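PDB 3RWX: lipoprotein from Bacteroides fragilis, which is of unknown function but carries two calycin-like beta-barrel domains and is probably an outer-membrane lipoprotein. Local coordinates for residues G24-F29 against S113-L118; T126-Y131 against S165-V170; V145-T150 against M249-T254; A188-D193 against D219-P224; G213-T218 against G227-T232. All coordinates share one frame; numbering follows the deposited sequence. Where two conformers were deposited one is given.

Contact 1 of 5, residues G24-F29 against S113-L118; sequences GNCAMF and SVMGGL
Met115 and Leu118 form an apolar patch with Cys26, Met28 and Phe29. Met115, a selenomethionine, brings its CB to 3.7 Å from CE of selenomethionine Met28 and to 4.0 Å from SG of Cys26. Its SE lies obliquely beside the Phe29 ring, 5.4 Å from the ring centroid and 63° off the normal, a Met-aromatic contact. Leu118 adds CD1, which meets Cys26 CB at 4.0 Å and approaches the same ring at an oblique angle. SG of Cys26 itself sits 3.5 Å above the ring plane, over its centre. With chi1 at 64° the sulfur is turned back over its own loop, where it accepts a hydrogen bond from Met28 N and a weak one from Phe29 N. Outward from this patch the backbones take over. Ala27 N donates to Met115 O at 3.2 Å, with an N-H...O angle of 161°, and Cys26 CA makes a CA-H...O contact of 3.2 Å with Gly117 O. Farther out Ala27 CB faces Gly116 CA at 4.0 Å. The Asn25 amide turns away, its OD1 taking bonds from Thr30 and Asp31. The type I' turn from Val114 to Gly117 leads into strand 118-124 and packs on the loop that follows its antiparallel neighbour, strand 20-25, in the first calycin-like barrel domain.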
# COMPACT_ATOMS: atom_id res chain seq x y z
N GLY A 24 1.91 -5.23 8.07
CA GLY A 24 3.02 -6.16 8.24
C GLY A 24 4.29 -5.81 7.49
O GLY A 24 4.24 -5.28 6.39
N ASN A 25 5.43 -6.13 8.10
CA ASN A 25 6.75 -5.86 7.52
C ASN A 25 7.60 -7.06 7.88
O ASN A 25 7.57 -7.51 9.02
CB ASN A 25 7.36 -4.55 8.11
CG ASN A 25 6.64 -3.26 7.57
OD1 ASN A 25 6.99 -2.74 6.49
ND2 ASN A 25 5.61 -2.77 8.30
N CYS A 26 8.34 -7.58 6.89
CA CYS A 26 9.38 -8.59 7.11
C CYS A 26 10.52 -8.32 6.11
O CYS A 26 10.54 -7.27 5.49
CB CYS A 26 8.83 -9.99 6.92
SG CYS A 26 8.23 -10.38 5.23
N ALA A 27 11.45 -9.26 5.97
CA ALA A 27 12.61 -9.08 5.09
C ALA A 27 12.18 -8.99 3.63
O ALA A 27 12.88 -8.38 2.81
CB ALA A 27 13.60 -10.24 5.28
N MSE A 28 11.03 -9.57 3.32
CA MSE A 28 10.56 -9.69 1.94
C MSE A 28 9.50 -8.72 1.49
O MSE A 28 9.30 -8.51 0.29
CB MSE A 28 10.08 -11.12 1.73
CG MSE A 28 11.28 -12.01 1.67
SE MSE A 28 10.79 -13.73 2.10
CE MSE A 28 11.69 -13.78 3.81
N PHE A 29 8.78 -8.13 2.42
CA PHE A 29 7.83 -7.13 2.02
C PHE A 29 7.67 -6.11 3.11
O PHE A 29 7.99 -6.36 4.27
CB PHE A 29 6.48 -7.75 1.62
CG PHE A 29 5.83 -8.58 2.68
CD1 PHE A 29 5.29 -7.99 3.80
CD2 PHE A 29 5.76 -9.95 2.56
CE1 PHE A 29 4.71 -8.76 4.78
CE2 PHE A 29 5.16 -10.72 3.54
CZ PHE A 29 4.64 -10.13 4.64
N SER A 113 11.04 -15.74 14.08
CA SER A 113 11.40 -16.98 13.39
C SER A 113 10.84 -17.13 11.97
O SER A 113 11.14 -18.09 11.29
CB SER A 113 10.95 -18.18 14.20
OG SER A 113 9.54 -18.22 14.23
N VAL A 114 10.02 -16.19 11.51
CA VAL A 114 9.47 -16.33 10.18
C VAL A 114 9.93 -15.19 9.30
O VAL A 114 10.05 -14.05 9.74
CB VAL A 114 7.90 -16.45 10.20
CG1 VAL A 114 7.47 -17.61 11.13
CG2 VAL A 114 7.26 -15.17 10.60
N MSE A 115 10.25 -15.55 8.06
CA MSE A 115 10.52 -14.61 6.99
C MSE A 115 11.48 -13.49 7.32
O MSE A 115 11.24 -12.34 6.95
CB MSE A 115 9.21 -14.04 6.50
CG MSE A 115 8.35 -15.11 5.88
SE MSE A 115 6.72 -14.35 5.23
CE MSE A 115 5.73 -14.15 6.85
N GLY A 116 12.57 -13.82 7.98
CA GLY A 116 13.59 -12.85 8.31
C GLY A 116 13.22 -11.97 9.48
O GLY A 116 13.96 -11.07 9.81
N GLY A 117 12.08 -12.21 10.12
CA GLY A 117 11.59 -11.31 11.15
C GLY A 117 10.35 -10.57 10.71
O GLY A 117 10.42 -9.56 10.01
N LEU A 118 9.20 -11.06 11.15
CA LEU A 118 7.92 -10.46 10.81
C LEU A 118 7.47 -9.55 11.95
O LEU A 118 7.38 -9.98 13.10
CB LEU A 118 6.91 -11.56 10.56
CG LEU A 118 5.47 -11.11 10.26
CD1 LEU A 118 5.45 -10.31 8.94
CD2 LEU A 118 4.60 -12.32 10.20

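Contact 2 of 5, residues T126-Y131 against S165-V170; sequences TLPISY and SSDDTV
Ser130 fits against the backbone of Ser166 and Asp167, where a short 3-10 segment beginning at Ile129, in the loop between strands 118-124 and 144-147, meets a loop of the second calycin-like domain. The tight part is polar at its heart. Ser130 N donates to Asp167 O at 3.0 Å with an N-H...O angle of 155°, the donor tilted 23° from the carbonyl plane. The hydroxyl of the same serine donates to Ser166 O in the plane of that carbonyl, so one residue grips two successive carbonyls. Chi1 of 55° sets OG between its own N and carbonyl carbon, where it meets Ser166 O. Separately, Ser130 CB rests on Val170 CG1 at 3.8 Å. Val170 is buried, with Val133 and Ile162 also against it. Toward solvent the fit is looser: Asp167 is exposed, and its OD1 merely lies 3.8 Å from Pro128 CG, the two side chains crossing at a slant. Ile129 touches with its CG2 branch, 3.7 Å from Asp168 CB, while the end of its chain leads away. The loop is braced from within, since Ser166 OG and Thr169 OG1 share a hydrogen bond of 2.6 Å.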
# COMPACT_ATOMS: atom_id res chain seq x y z
N THR A 126 -9.53 3.94 10.76
CA THR A 126 -9.90 3.40 9.48
C THR A 126 -8.66 3.31 8.54
O THR A 126 -7.80 4.16 8.57
CB THR A 126 -11.10 4.24 8.92
OG1 THR A 126 -10.88 5.63 9.21
CG2 THR A 126 -12.41 3.84 9.63
N LEU A 127 -8.60 2.26 7.74
CA LEU A 127 -7.56 2.07 6.74
C LEU A 127 -7.43 3.28 5.78
O LEU A 127 -8.38 3.72 5.19
CB LEU A 127 -7.87 0.83 5.92
CG LEU A 127 -6.72 0.37 5.03
CD1 LEU A 127 -5.57 -0.24 5.85
CD2 LEU A 127 -7.25 -0.65 4.02
N PRO A 128 -6.22 3.82 5.63
CA PRO A 128 -6.07 4.92 4.67
C PRO A 128 -6.43 4.56 3.24
O PRO A 128 -6.18 3.45 2.80
CB PRO A 128 -4.59 5.25 4.76
CG PRO A 128 -4.24 4.91 6.19
CD PRO A 128 -5.12 3.75 6.59
N ILE A 129 -6.99 5.51 2.50
CA ILE A 129 -7.55 5.20 1.20
C ILE A 129 -6.43 4.80 0.23
O ILE A 129 -6.64 3.96 -0.66
CB ILE A 129 -8.39 6.37 0.67
CG1 ILE A 129 -9.32 5.92 -0.47
CG2 ILE A 129 -7.50 7.56 0.25
CD1 ILE A 129 -10.27 7.05 -0.95
N SER A 130 -5.23 5.33 0.43
CA SER A 130 -4.14 4.99 -0.48
C SER A 130 -3.81 3.49 -0.52
O SER A 130 -3.27 3.02 -1.52
CB SER A 130 -2.90 5.84 -0.19
OG SER A 130 -2.54 5.71 1.17
N TYR A 131 -4.15 2.74 0.53
CA TYR A 131 -3.96 1.28 0.48
C TYR A 131 -4.83 0.62 -0.55
O TYR A 131 -4.55 -0.49 -0.97
CB TYR A 131 -4.24 0.60 1.83
CG TYR A 131 -3.14 0.80 2.85
CD1 TYR A 131 -2.00 0.03 2.82
CD2 TYR A 131 -3.23 1.79 3.81
CE1 TYR A 131 -0.98 0.22 3.73
CE2 TYR A 131 -2.23 1.98 4.73
CZ TYR A 131 -1.11 1.19 4.68
OH TYR A 131 -0.10 1.39 5.61
N SER A 165 2.30 7.40 -0.37
CA SER A 165 3.08 8.55 0.11
C SER A 165 2.42 9.22 1.31
O SER A 165 3.07 9.92 2.06
CB SER A 165 3.18 9.62 -0.98
OG SER A 165 3.38 9.06 -2.26
N SER A 166 1.10 9.10 1.43
CA SER A 166 0.37 9.65 2.57
C SER A 166 -0.99 8.96 2.63
O SER A 166 -1.24 7.99 1.92
CB SER A 166 0.24 11.18 2.48
OG SER A 166 -0.83 11.60 1.66
N ASP A 167 -1.87 9.43 3.49
CA ASP A 167 -3.16 8.78 3.62
C ASP A 167 -3.92 8.73 2.31
O ASP A 167 -4.58 7.74 2.03
CB ASP A 167 -4.00 9.49 4.66
CG ASP A 167 -3.60 9.13 6.07
OD1 ASP A 167 -2.62 8.36 6.25
OD2 ASP A 167 -4.29 9.59 7.00
N ASP A 168 -3.82 9.78 1.51
CA ASP A 168 -4.60 9.89 0.28
C ASP A 168 -3.77 10.33 -0.95
O ASP A 168 -4.33 10.86 -1.91
CB ASP A 168 -5.77 10.85 0.52
CG ASP A 168 -5.35 12.31 0.64
OD1 ASP A 168 -4.14 12.59 0.82
OD2 ASP A 168 -6.23 13.19 0.56
N THR A 169 -2.46 10.16 -0.91
CA THR A 169 -1.61 10.42 -2.06
C THR A 169 -0.70 9.23 -2.32
O THR A 169 -0.42 8.45 -1.43
CB THR A 169 -0.77 11.69 -1.91
OG1 THR A 169 0.12 11.55 -0.80
CG2 THR A 169 -1.65 12.97 -1.72
N VAL A 170 -0.27 9.08 -3.56
CA VAL A 170 0.60 8.00 -3.94
C VAL A 170 1.61 8.46 -4.94
O VAL A 170 1.52 9.55 -5.50
CB VAL A 170 -0.15 6.82 -4.54
CG1 VAL A 170 -1.12 6.31 -3.53
CG2 VAL A 170 -0.83 7.21 -5.83

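Contact 3 of 5, residues V145-T150 against M249-T254; sequences VSVGST and MPIDIT
Ser146 and Thr254 pair through two backbone hydrogen bonds, Ser146 N to Thr254 O at 2.9 Å and Thr254 N to Ser146 O at 3.0 Å. The second is nearly straight, with an N-H...O angle of 173°, and both donors lie in the plane of the carbonyl they meet. Flanking the pair, Val145 CG1 touches Ile253 CG2 at 3.7 Å, and farther along Val147 CG2 meets Ile251 CG2 at 3.6 Å. The latter approach follows from Val147 chi1 of 57°, which swings CG2 opposite its own backbone N and out to the isoleucine. Such a hydrogen-bonded antiparallel pair joins strands 144-147 and 254-256, the first and last strands in sequence of the second calycin-like domain's sheet, which lie side by side in it. Beyond the pair the two segments are joined through water 2, which accepts from Gly148 N at 3.0 Å and donates to Asp252 O at 2.7 Å. On the side of the Ser146 hydroxyl, water 1 lies 2.8 Å from OG and gives a weak bond to Thr254 O. A type II' turn from Val147 to Thr150 reverses the chain, with Gly148 at positive phi, and Thr150 OG1 is tied to Thr185. Tyr152 touches both valines and Leu177 touches Val145.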
# COMPACT_ATOMS: atom_id res chain seq x y z
N VAL A 145 0.24 3.85 -27.06
CA VAL A 145 0.75 5.20 -27.13
C VAL A 145 0.33 5.81 -28.45
O VAL A 145 0.41 5.16 -29.49
CB VAL A 145 2.28 5.18 -27.06
CG1 VAL A 145 2.85 6.58 -27.37
CG2 VAL A 145 2.75 4.62 -25.71
N SER A 146 -0.11 7.05 -28.42
CA SER A 146 -0.46 7.73 -29.66
C SER A 146 -0.02 9.17 -29.63
O SER A 146 0.13 9.78 -28.57
CB SER A 146 -1.96 7.60 -29.94
OG SER A 146 -2.66 7.97 -28.79
N VAL A 147 0.28 9.67 -30.82
CA VAL A 147 0.59 11.08 -31.01
C VAL A 147 0.02 11.47 -32.36
O VAL A 147 0.18 10.77 -33.36
CB VAL A 147 2.13 11.37 -30.95
CG1 VAL A 147 2.90 10.55 -31.99
CG2 VAL A 147 2.37 12.85 -31.13
N GLY A 148 -0.73 12.56 -32.37
CA GLY A 148 -1.43 12.97 -33.57
C GLY A 148 -2.24 11.82 -34.12
O GLY A 148 -2.95 11.17 -33.38
N SER A 149 -2.11 11.57 -35.41
CA SER A 149 -2.81 10.48 -36.10
C SER A 149 -2.11 9.12 -36.01
O SER A 149 -2.52 8.19 -36.65
CB SER A 149 -2.94 10.83 -37.61
OG SER A 149 -1.66 11.13 -38.14
N THR A 150 -1.03 9.02 -35.26
CA THR A 150 -0.31 7.76 -35.13
C THR A 150 -0.68 7.02 -33.87
O THR A 150 -0.73 7.59 -32.80
CB THR A 150 1.21 8.02 -35.11
OG1 THR A 150 1.63 8.36 -36.44
CG2 THR A 150 2.00 6.78 -34.62
N MSE A 249 8.19 19.49 -26.98
CA MSE A 249 7.35 19.01 -28.06
C MSE A 249 5.99 19.72 -28.05
O MSE A 249 5.29 19.73 -27.05
CB MSE A 249 7.17 17.50 -27.99
CG MSE A 249 6.68 16.87 -29.27
SE MSE A 249 6.46 14.93 -29.09
CE MSE A 249 8.21 14.44 -29.64
N PRO A 250 5.61 20.32 -29.18
CA PRO A 250 4.41 21.15 -29.24
C PRO A 250 3.09 20.40 -29.36
O PRO A 250 2.06 21.02 -29.56
CB PRO A 250 4.64 21.98 -30.50
CG PRO A 250 5.55 21.17 -31.33
CD PRO A 250 6.25 20.18 -30.49
N ILE A 251 3.13 19.08 -29.26
CA ILE A 251 1.92 18.28 -29.17
C ILE A 251 2.07 17.28 -28.03
O ILE A 251 3.16 16.85 -27.72
CB ILE A 251 1.62 17.56 -30.52
CG1 ILE A 251 0.17 17.08 -30.54
CG2 ILE A 251 2.61 16.40 -30.80
CD1 ILE A 251 -0.25 16.57 -31.93
N ASP A 252 0.97 16.95 -27.38
CA ASP A 252 0.98 15.96 -26.33
C ASP A 252 0.99 14.57 -26.93
O ASP A 252 0.62 14.37 -28.09
CB ASP A 252 -0.27 16.12 -25.47
CG ASP A 252 -0.22 17.36 -24.61
OD1 ASP A 252 0.87 17.72 -24.14
OD2 ASP A 252 -1.27 18.00 -24.43
N ILE A 253 1.45 13.64 -26.11
CA ILE A 253 1.39 12.23 -26.36
C ILE A 253 0.36 11.68 -25.39
O ILE A 253 0.22 12.21 -24.29
CB ILE A 253 2.73 11.55 -26.01
CG1 ILE A 253 3.83 11.99 -26.94
CG2 ILE A 253 2.64 10.04 -26.11
CD1 ILE A 253 5.17 11.40 -26.56
N THR A 254 -0.33 10.61 -25.76
CA THR A 254 -1.25 9.94 -24.87
C THR A 254 -0.79 8.49 -24.68
O THR A 254 -0.49 7.78 -25.64
CB THR A 254 -2.67 9.95 -25.44
OG1 THR A 254 -3.15 11.30 -25.51
CG2 THR A 254 -3.61 9.15 -24.54
O HOH W 1 -3.26 6.57 -26.44
O HOH W 2 -1.49 13.72 -29.68

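Contact 4 of 5, residues A188-D193 against D219-P224; sequences AMNLGD and DTNNTP
Asp219 OD2 takes a hydrogen bond from Gly192 N at 2.9 Å, while OD1 of the same carboxylate accepts from Asn221 N and Thr223 N. The bond from Asn221 N, two residues on, makes an Asx turn, set in a type I turn from Asp219 to Asn222 that links strands 212-218 and 224-234 of the second calycin-like domain. The two amides reach OD1 from opposite faces of the carboxylate plane, and Gly192 N also stands well above it, by 53°. With chi1 of 72° the carboxylate folds back over its own turn, so a single buried side chain both shapes that turn and binds the neighbouring loop. These three N-H donors would be expected to favour the charged form. Gly192 CA lies 3.6 Å from Thr220 OG1. Next to it Thr220 N donates to Asp193 O at 2.9 Å, and the hydroxyl OG1 of Thr220 accepts a weak bond from Asp193 N. Thr220 CG2 lies 3.9 Å from Asp193 CB, and the carboxylate beyond that CB binds a glycerol probably left from crystallisation. At the far end Asn190 and Asn221 lie with amide planes 26° apart. Between the loops, its protons not assigned, water 3 lies 2.6 Å from Asp219 OD2, 2.9 Å from Asn190 O and 2.6 Å from Thr223 OG1.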
# COMPACT_ATOMS: atom_id res chain seq x y z
N ALA A 188 9.04 6.07 -33.64
CA ALA A 188 8.84 6.17 -32.23
C ALA A 188 9.74 7.27 -31.65
O ALA A 188 10.69 7.72 -32.28
CB ALA A 188 9.11 4.83 -31.57
N MSE A 189 9.40 7.69 -30.45
CA MSE A 189 10.22 8.61 -29.68
C MSE A 189 11.02 7.83 -28.64
O MSE A 189 10.55 6.81 -28.10
CB MSE A 189 9.32 9.62 -28.96
CG MSE A 189 8.50 10.50 -29.89
SE MSE A 189 6.74 10.85 -29.15
CE MSE A 189 6.19 8.99 -28.96
N ASN A 190 12.21 8.32 -28.34
CA ASN A 190 13.00 7.78 -27.25
C ASN A 190 12.44 8.24 -25.91
O ASN A 190 12.54 9.41 -25.58
CB ASN A 190 14.45 8.22 -27.39
CG ASN A 190 15.37 7.49 -26.46
OD1 ASN A 190 15.12 6.35 -26.07
ND2 ASN A 190 16.46 8.15 -26.09
N LEU A 191 11.82 7.32 -25.15
CA LEU A 191 11.20 7.66 -23.86
C LEU A 191 11.60 6.65 -22.80
O LEU A 191 11.73 5.47 -23.10
CB LEU A 191 9.67 7.63 -23.95
CG LEU A 191 8.95 8.57 -24.89
CD1 LEU A 191 7.46 8.18 -25.02
CD2 LEU A 191 9.10 10.04 -24.48
N GLY A 192 11.74 7.11 -21.56
CA GLY A 192 12.19 6.25 -20.46
C GLY A 192 11.09 6.01 -19.45
O GLY A 192 9.93 6.31 -19.72
N ASP A 193 11.46 5.43 -18.31
CA ASP A 193 10.58 5.30 -17.16
C ASP A 193 10.41 6.64 -16.48
O ASP A 193 11.34 7.44 -16.48
CB ASP A 193 11.22 4.37 -16.13
CG ASP A 193 11.36 2.93 -16.62
OD1 ASP A 193 10.72 2.57 -17.63
OD2 ASP A 193 12.11 2.17 -15.96
N ASP A 219 12.24 11.93 -17.16
CA ASP A 219 12.27 10.48 -17.26
C ASP A 219 13.68 9.97 -17.01
O ASP A 219 14.56 10.75 -16.72
CB ASP A 219 11.68 9.99 -18.60
CG ASP A 219 12.57 10.25 -19.81
OD1 ASP A 219 13.71 10.78 -19.72
OD2 ASP A 219 12.09 9.90 -20.91
N THR A 220 13.91 8.66 -17.13
CA THR A 220 15.22 8.09 -16.82
C THR A 220 16.32 8.42 -17.81
O THR A 220 17.47 8.10 -17.53
CB THR A 220 15.15 6.56 -16.58
OG1 THR A 220 14.42 5.94 -17.63
CG2 THR A 220 14.46 6.26 -15.25
N ASN A 221 16.00 9.04 -18.96
CA ASN A 221 17.03 9.68 -19.80
C ASN A 221 17.16 11.19 -19.57
O ASN A 221 17.84 11.86 -20.32
CB ASN A 221 16.78 9.48 -21.28
CG ASN A 221 16.38 8.10 -21.63
OD1 ASN A 221 15.34 7.90 -22.27
ND2 ASN A 221 17.17 7.14 -21.22
N ASN A 222 16.49 11.72 -18.57
CA ASN A 222 16.55 13.14 -18.24
C ASN A 222 15.74 14.05 -19.16
O ASN A 222 15.95 15.27 -19.16
CB ASN A 222 18.01 13.63 -18.19
CG ASN A 222 18.33 14.32 -16.90
OD1 ASN A 222 17.86 13.90 -15.82
ND2 ASN A 222 19.15 15.38 -16.96
N THR A 223 14.82 13.46 -19.92
CA THR A 223 13.91 14.23 -20.77
C THR A 223 12.82 14.80 -19.87
O THR A 223 12.23 14.07 -19.11
CB THR A 223 13.27 13.36 -21.85
OG1 THR A 223 14.29 12.60 -22.53
CG2 THR A 223 12.49 14.22 -22.85
N PRO A 224 12.58 16.11 -19.92
CA PRO A 224 11.47 16.62 -19.10
C PRO A 224 10.12 16.01 -19.53
O PRO A 224 9.91 15.73 -20.70
CB PRO A 224 11.49 18.14 -19.39
CG PRO A 224 12.84 18.42 -19.88
CD PRO A 224 13.27 17.20 -20.64
O HOH W 3 13.59 10.15 -22.97

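Contact 5 of 5, residues G213-T218 against G227-T232; sequences GSINTT and GTLSGT
Ile215 lays its CD1 across the backbone of the facing strand, 3.5 Å from Thr228 O and 4.1 Å from Leu229 CB. Chi1 of -60° sets CG1 opposite its own carbonyl carbon and sends the longer branch over Thr228 to Leu229. The leucine approaches from the other strand, with its CG 3.9 Å from Gly213 O. Ile215 and Leu229 point to the same side of the sheet, where both touch Val196 and the leucine also packs on Ile240 and Phe242. Ser214 and Thr228 point to the other, exposed side; as a non-hydrogen-bonded pair they bring their CA atoms to 4.2 Å. On either side of them are hydrogen-bonded pairs. Gly213 and Leu229 exchange two bonds, of which Leu229 N to Gly213 O is 2.9 Å long and runs nearly along the C=O direction. Ile215 and Gly227 exchange two more, but there the Ile215 donor stands 48° above the plane of the Gly227 carbonyl. The N-to-C directions of the two strand segments are 138° apart, well short of straight antiparallel, and pairing continues through the backbone bonds of Thr217 with Ile225. This is the hairpin of strands 212-218 and 224-234 in the second calycin-like domain. Its chemistry is two-sided: backbone bonds fix the register, the aliphatic side chains Ile215 and Leu229 are buried on one face, and small hydroxyl side chains suit the face turned to solvent.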
# COMPACT_ATOMS: atom_id res chain seq x y z
N GLY A 213 -3.36 13.29 -11.05
CA GLY A 213 -2.41 14.33 -10.73
C GLY A 213 -1.72 14.93 -11.92
O GLY A 213 -1.73 14.36 -13.02
N SER A 214 -1.11 16.07 -11.69
CA SER A 214 -0.30 16.70 -12.69
C SER A 214 1.07 16.01 -12.71
O SER A 214 1.49 15.44 -11.71
CB SER A 214 -0.17 18.18 -12.38
OG SER A 214 0.62 18.30 -11.23
N ILE A 215 1.71 16.03 -13.87
CA ILE A 215 3.01 15.42 -14.06
C ILE A 215 4.03 16.51 -14.37
O ILE A 215 3.85 17.30 -15.28
CB ILE A 215 3.03 14.46 -15.27
CG1 ILE A 215 2.02 13.32 -15.07
CG2 ILE A 215 4.45 13.91 -15.48
CD1 ILE A 215 1.78 12.52 -16.28
N ASN A 216 5.11 16.53 -13.61
CA ASN A 216 6.12 17.55 -13.77
C ASN A 216 7.42 17.01 -13.23
O ASN A 216 7.73 17.18 -12.07
CB ASN A 216 5.68 18.81 -13.02
CG ASN A 216 6.13 20.06 -13.70
OD1 ASN A 216 7.33 20.38 -13.71
ND2 ASN A 216 5.17 20.79 -14.29
N THR A 217 8.15 16.31 -14.09
CA THR A 217 9.30 15.53 -13.68
C THR A 217 10.22 15.36 -14.88
O THR A 217 10.16 16.13 -15.85
CB THR A 217 8.85 14.17 -13.09
OG1 THR A 217 9.97 13.50 -12.51
CG2 THR A 217 8.21 13.27 -14.15
N THR A 218 11.11 14.37 -14.80
CA THR A 218 12.02 14.03 -15.90
C THR A 218 12.07 12.50 -15.97
O THR A 218 11.94 11.84 -14.95
CB THR A 218 13.45 14.60 -15.65
OG1 THR A 218 13.92 14.15 -14.38
CG2 THR A 218 13.48 16.13 -15.65
N GLY A 227 2.62 17.23 -17.86
CA GLY A 227 1.26 16.93 -18.25
C GLY A 227 0.41 16.47 -17.11
O GLY A 227 0.53 16.96 -16.00
N THR A 228 -0.45 15.50 -17.38
CA THR A 228 -1.46 15.07 -16.42
C THR A 228 -1.72 13.59 -16.57
O THR A 228 -1.43 13.01 -17.61
CB THR A 228 -2.82 15.83 -16.63
OG1 THR A 228 -3.32 15.59 -17.95
CG2 THR A 228 -2.65 17.35 -16.43
N LEU A 229 -2.25 12.98 -15.53
CA LEU A 229 -2.70 11.62 -15.61
C LEU A 229 -4.01 11.47 -14.88
O LEU A 229 -4.32 12.21 -13.96
CB LEU A 229 -1.66 10.68 -15.06
CG LEU A 229 -1.44 10.53 -13.57
CD1 LEU A 229 -2.42 9.54 -12.97
CD2 LEU A 229 0.01 10.06 -13.35
N SER A 230 -4.77 10.50 -15.32
CA SER A 230 -6.07 10.24 -14.78
C SER A 230 -6.37 8.76 -14.93
O SER A 230 -6.22 8.20 -16.01
CB SER A 230 -7.08 11.05 -15.56
OG SER A 230 -8.17 11.28 -14.72
N GLY A 231 -6.78 8.10 -13.85
CA GLY A 231 -7.12 6.70 -13.94
C GLY A 231 -7.99 6.17 -12.82
O GLY A 231 -8.43 6.92 -11.95
N THR A 232 -8.24 4.87 -12.85
CA THR A 232 -9.05 4.23 -11.83
C THR A 232 -8.41 2.92 -11.42
O THR A 232 -7.67 2.29 -12.20
CB THR A 232 -10.47 3.97 -12.35
OG1 THR A 232 -10.39 3.34 -13.63
CG2 THR A 232 -11.27 5.29 -12.49

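In the fold
From the N terminus, contact 1 closes first, bringing the end of strand 20-25 to the loop before strand 118-124 within the first calycin-like domain. The chain then enters contact 2, which joins the loop at 126-131 to the second domain. Contact 3 opens before contact 2 has closed, so the two cross; it joins the start of that domain to residues 249-254 near its end. Contacts 4 and 5 both fall within the long span between the segments of contact 3, and they alternate with each other around the hairpin 212-234. Contacts 3 and 4 touch through Ile253 and Leu191, contacts 4 and 5 through Thr223 and Thr218; contact 1 lies about 45 Å from contact 3 between centres.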